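Local coordinates for protein TruD (Uncultured prochloron, PDB 4BS9) that probably uses ATP to cyclise amino-acid side chains of a precursor peptide into heterocycles on the way to trunkamide-type cyanobactins, at residues A[325-333]-A[440-448]. Residues are numbered along the deposited sequence; the frame is centred on the assembly and turned at random.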
loop_
_atom_site.group_PDB
_atom_site.type_symbol
_atom_site.label_atom_id
_atom_site.label_comp_id
_atom_site.label_asym_id
_atom_site.label_seq_id
_atom_site.Cartn_x
_atom_site.Cartn_y
_atom_site.Cartn_z
ATOM N N GLU A 325 1.033 -3.995 -38.586
ATOM C CA GLU A 325 -0.240 -4.002 -39.316
ATOM C C GLU A 325 -1.407 -4.529 -38.495
ATOM O O GLU A 325 -2.531 -4.521 -38.977
ATOM C CB GLU A 325 -0.150 -4.815 -40.592
ATOM C CG GLU A 325 1.063 -4.490 -41.431
ATOM C CD GLU A 325 0.916 -4.822 -42.913
ATOM O OE1 GLU A 325 0.311 -5.861 -43.287
ATOM O OE2 GLU A 325 1.453 -4.036 -43.724
ATOM N N THR A 326 -1.146 -4.964 -37.263
ATOM C CA THR A 326 -2.178 -5.530 -36.395
ATOM C C THR A 326 -3.499 -4.750 -36.395
ATOM O O THR A 326 -4.539 -5.295 -36.740
ATOM C CB THR A 326 -1.663 -5.631 -34.950
ATOM O OG1 THR A 326 -0.425 -6.339 -34.944
ATOM C CG2 THR A 326 -2.635 -6.349 -34.057
ATOM N N LEU A 327 -3.460 -3.483 -36.012
ATOM C CA LEU A 327 -4.683 -2.715 -35.950
ATOM C C LEU A 327 -5.210 -2.408 -37.347
ATOM O O LEU A 327 -6.407 -2.475 -37.598
ATOM C CB LEU A 327 -4.463 -1.431 -35.147
ATOM C CG LEU A 327 -4.185 -1.603 -33.649
ATOM C CD1 LEU A 327 -4.186 -0.246 -32.967
ATOM C CD2 LEU A 327 -5.219 -2.501 -32.997
ATOM N N GLN A 328 -4.310 -2.072 -38.260
ATOM C CA GLN A 328 -4.685 -1.903 -39.664
ATOM C C GLN A 328 -5.569 -3.083 -40.104
ATOM O O GLN A 328 -6.666 -2.904 -40.599
ATOM C CB GLN A 328 -3.414 -1.776 -40.520
ATOM C CG GLN A 328 -3.637 -1.775 -42.021
ATOM C CD GLN A 328 -4.573 -0.661 -42.510
ATOM O OE1 GLN A 328 -4.617 0.448 -41.947
ATOM N NE2 GLN A 328 -5.307 -0.945 -43.594
ATOM N N ARG A 329 -5.096 -4.294 -39.863
ATOM C CA ARG A 329 -5.825 -5.512 -40.231
ATOM C C ARG A 329 -7.188 -5.622 -39.545
ATOM O O ARG A 329 -8.211 -5.766 -40.215
ATOM C CB ARG A 329 -4.970 -6.740 -39.894
ATOM C CG ARG A 329 -5.502 -8.061 -40.419
ATOM C CD ARG A 329 -4.413 -9.142 -40.456
ATOM N NE ARG A 329 -3.707 -9.235 -39.178
ATOM C CZ ARG A 329 -2.475 -8.788 -38.933
ATOM N NH1 ARG A 329 -1.723 -8.230 -39.892
ATOM N NH2 ARG A 329 -1.986 -8.914 -37.701
ATOM N N ARG A 330 -7.189 -5.536 -38.216
ATOM C CA ARG A 330 -8.392 -5.751 -37.417
ATOM C C ARG A 330 -9.485 -4.772 -37.807
ATOM O O ARG A 330 -10.670 -5.107 -37.846
ATOM C CB ARG A 330 -8.072 -5.647 -35.908
ATOM C CG ARG A 330 -9.269 -5.295 -35.026
ATOM C CD ARG A 330 -9.226 -5.838 -33.595
ATOM N NE ARG A 330 -8.301 -5.166 -32.673
ATOM C CZ ARG A 330 -8.395 -3.902 -32.256
ATOM N NH1 ARG A 330 -9.355 -3.094 -32.689
ATOM N NH2 ARG A 330 -7.505 -3.432 -31.409
ATOM N N GLY A 331 -9.075 -3.547 -38.099
ATOM C CA GLY A 331 -10.020 -2.482 -38.405
ATOM C C GLY A 331 -10.910 -2.763 -39.593
ATOM O O GLY A 331 -12.066 -2.311 -39.630
ATOM N N PHE A 332 -10.359 -3.496 -40.564
ATOM C CA PHE A 332 -11.079 -3.856 -41.775
ATOM C C PHE A 332 -11.704 -5.244 -41.694
ATOM O O PHE A 332 -12.457 -5.616 -42.579
ATOM C CB PHE A 332 -10.157 -3.752 -42.983
ATOM C CG PHE A 332 -9.808 -2.343 -43.348
ATOM C CD1 PHE A 332 -10.669 -1.581 -44.124
ATOM C CD2 PHE A 332 -8.630 -1.768 -42.902
ATOM C CE1 PHE A 332 -10.353 -0.272 -44.455
ATOM C CE2 PHE A 332 -8.305 -0.463 -43.230
ATOM C CZ PHE A 332 -9.164 0.287 -44.007
ATOM N N GLU A 333 -11.421 -6.004 -40.642
ATOM C CA GLU A 333 -12.131 -7.273 -40.427
ATOM C C GLU A 333 -13.433 -7.008 -39.703
ATOM O O GLU A 333 -13.539 -6.039 -38.954
ATOM C CB GLU A 333 -11.283 -8.257 -39.634
ATOM C CG GLU A 333 -9.843 -8.254 -40.096
ATOM C CD GLU A 333 -9.093 -9.500 -39.715
ATOM O OE1 GLU A 333 -8.814 -9.658 -38.503
ATOM O OE2 GLU A 333 -8.756 -10.288 -40.632
ATOM N N GLN A 440 -1.826 6.666 -32.477
ATOM C CA GLN A 440 -0.456 6.249 -32.453
ATOM C C GLN A 440 0.177 6.328 -33.831
ATOM O O GLN A 440 1.352 6.616 -33.931
ATOM C CB GLN A 440 -0.333 4.835 -31.878
ATOM C CG GLN A 440 -0.621 4.768 -30.380
ATOM C CD GLN A 440 -0.355 3.403 -29.768
ATOM O OE1 GLN A 440 0.177 2.486 -30.419
ATOM N NE2 GLN A 440 -0.744 3.250 -28.512
ATOM N N GLY A 441 -0.576 6.089 -34.892
ATOM C CA GLY A 441 0.036 5.887 -36.206
ATOM C C GLY A 441 -0.308 4.564 -36.890
ATOM O O GLY A 441 -0.325 4.522 -38.116
ATOM N N ASP A 442 -0.620 3.510 -36.112
ATOM C CA ASP A 442 -1.000 2.158 -36.634
ATOM C C ASP A 442 -2.489 1.972 -36.983
ATOM O O ASP A 442 -2.885 0.912 -37.482
ATOM C CB ASP A 442 -0.602 1.054 -35.640
ATOM C CG ASP A 442 -1.070 1.338 -34.218
ATOM O OD1 ASP A 442 -1.699 2.405 -34.023
ATOM O OD2 ASP A 442 -0.808 0.524 -33.289
ATOM N N GLU A 443 -3.304 2.995 -36.753
ATOM C CA GLU A 443 -4.757 2.856 -36.828
ATOM C C GLU A 443 -5.256 2.593 -38.262
ATOM O O GLU A 443 -4.713 3.110 -39.224
ATOM C CB GLU A 443 -5.449 4.118 -36.269
ATOM C CG GLU A 443 -5.206 4.428 -34.789
ATOM C CD GLU A 443 -3.799 4.935 -34.470
ATOM O OE1 GLU A 443 -3.070 5.394 -35.384
ATOM O OE2 GLU A 443 -3.414 4.878 -33.284
ATOM N N PRO A 444 -6.323 1.805 -38.406
ATOM C CA PRO A 444 -6.829 1.497 -39.744
ATOM C C PRO A 444 -7.340 2.723 -40.492
ATOM O O PRO A 444 -8.101 3.517 -39.930
ATOM C CB PRO A 444 -7.986 0.533 -39.457
ATOM C CG PRO A 444 -8.427 0.896 -38.080
ATOM C CD PRO A 444 -7.153 1.179 -37.361
ATOM N N ARG A 445 -6.946 2.866 -41.756
ATOM C CA ARG A 445 -7.430 3.992 -42.550
ATOM C C ARG A 445 -7.232 3.836 -44.050
ATOM O O ARG A 445 -6.426 3.030 -44.482
ATOM C CB ARG A 445 -6.742 5.269 -42.102
ATOM C CG ARG A 445 -5.233 5.181 -42.107
ATOM C CD ARG A 445 -4.705 6.269 -41.213
ATOM N NE ARG A 445 -3.279 6.501 -41.348
ATOM C CZ ARG A 445 -2.341 5.975 -40.572
ATOM N NH1 ARG A 445 -2.650 5.123 -39.594
ATOM N NH2 ARG A 445 -1.066 6.303 -40.787
ATOM N N LYS A 446 -7.982 4.627 -44.818
ATOM C CA LYS A 446 -7.831 4.713 -46.257
ATOM C C LYS A 446 -7.810 6.187 -46.696
ATOM O O LYS A 446 -8.692 6.953 -46.340
ATOM C CB LYS A 446 -8.977 3.974 -46.936
ATOM C CG LYS A 446 -8.730 3.735 -48.414
ATOM C CD LYS A 446 -9.994 3.480 -49.223
ATOM C CE LYS A 446 -10.477 2.041 -49.108
ATOM N NZ LYS A 446 -10.984 1.734 -47.741
ATOM N N ARG A 447 -6.792 6.574 -47.461
ATOM C CA ARG A 447 -6.662 7.932 -48.005
ATOM C C ARG A 447 -7.532 8.044 -49.233
ATOM O O ARG A 447 -7.232 7.435 -50.256
ATOM C CB ARG A 447 -5.212 8.215 -48.435
ATOM C CG ARG A 447 -4.810 9.683 -48.423
ATOM C CD ARG A 447 -4.545 10.094 -46.991
ATOM N NE ARG A 447 -3.728 11.288 -46.854
ATOM C CZ ARG A 447 -4.185 12.536 -46.927
ATOM N NH1 ARG A 447 -5.467 12.783 -47.162
ATOM N NH2 ARG A 447 -3.348 13.552 -46.776
ATOM N N ALA A 448 -8.595 8.826 -49.143
ATOM C CA ALA A 448 -9.533 8.938 -50.246
ATOM C C ALA A 448 -10.354 10.196 -50.148
ATOM O O ALA A 448 -10.463 10.808 -49.082
ATOM C CB ALA A 448 -10.463 7.742 -50.258
#
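Asp442 meets Leu327 where a loop of the YcaO cyclodehydratase region, leading into strand 446-449, runs across the short helix 326-332, which follows the zinc-binding cysteines Cys318 and Cys321. Leu327 lays CD1 against the Asp442 carboxylate, 3.5 Å from OD2, while OD1 of the same group forms a salt bridge with Arg729. The aspartate thus turns OD2 to a leucine methyl and pairs its charge with an arginine. Glu443 turns away from the helix to tie its own loop, OE1 taking the N-H of Gly441 at 2.6 Å through its syn lone pair, while OE2 takes that of Gln440 and pairs with Arg729.

Pro444 then lies on the helix. Its CG sits 3.7 Å from Gly331 CA; glycine suits this place, since a CB would point at the proline ring and probably collide. Having no N-H, proline also brings no donor needing a partner against the helix. Beyond it, the N-H of Arg445 gives a weak bond, 3.4 Å long, to OE1 of Gln328. That amide reaches the loop because CG stands anti to the backbone N (chi1 172°) and the chain bends at chi2 (58°).

Phe332 carries its ring obliquely alongside this extended chain, CE2 being 3.9 Å from Pro444 CB, and it also touches Pro502 of strand 497-505. With alanine in place of Phe332, a gap would probably open beside both prolines and the Lys446 chain would lose its aromatic neighbour. Lys446, bent near its end, crosses the phenylalanine at about a right angle and hydrogen-bonds Tyr513 OH through NZ, which stands 3.9 Å from Phe332 CE1.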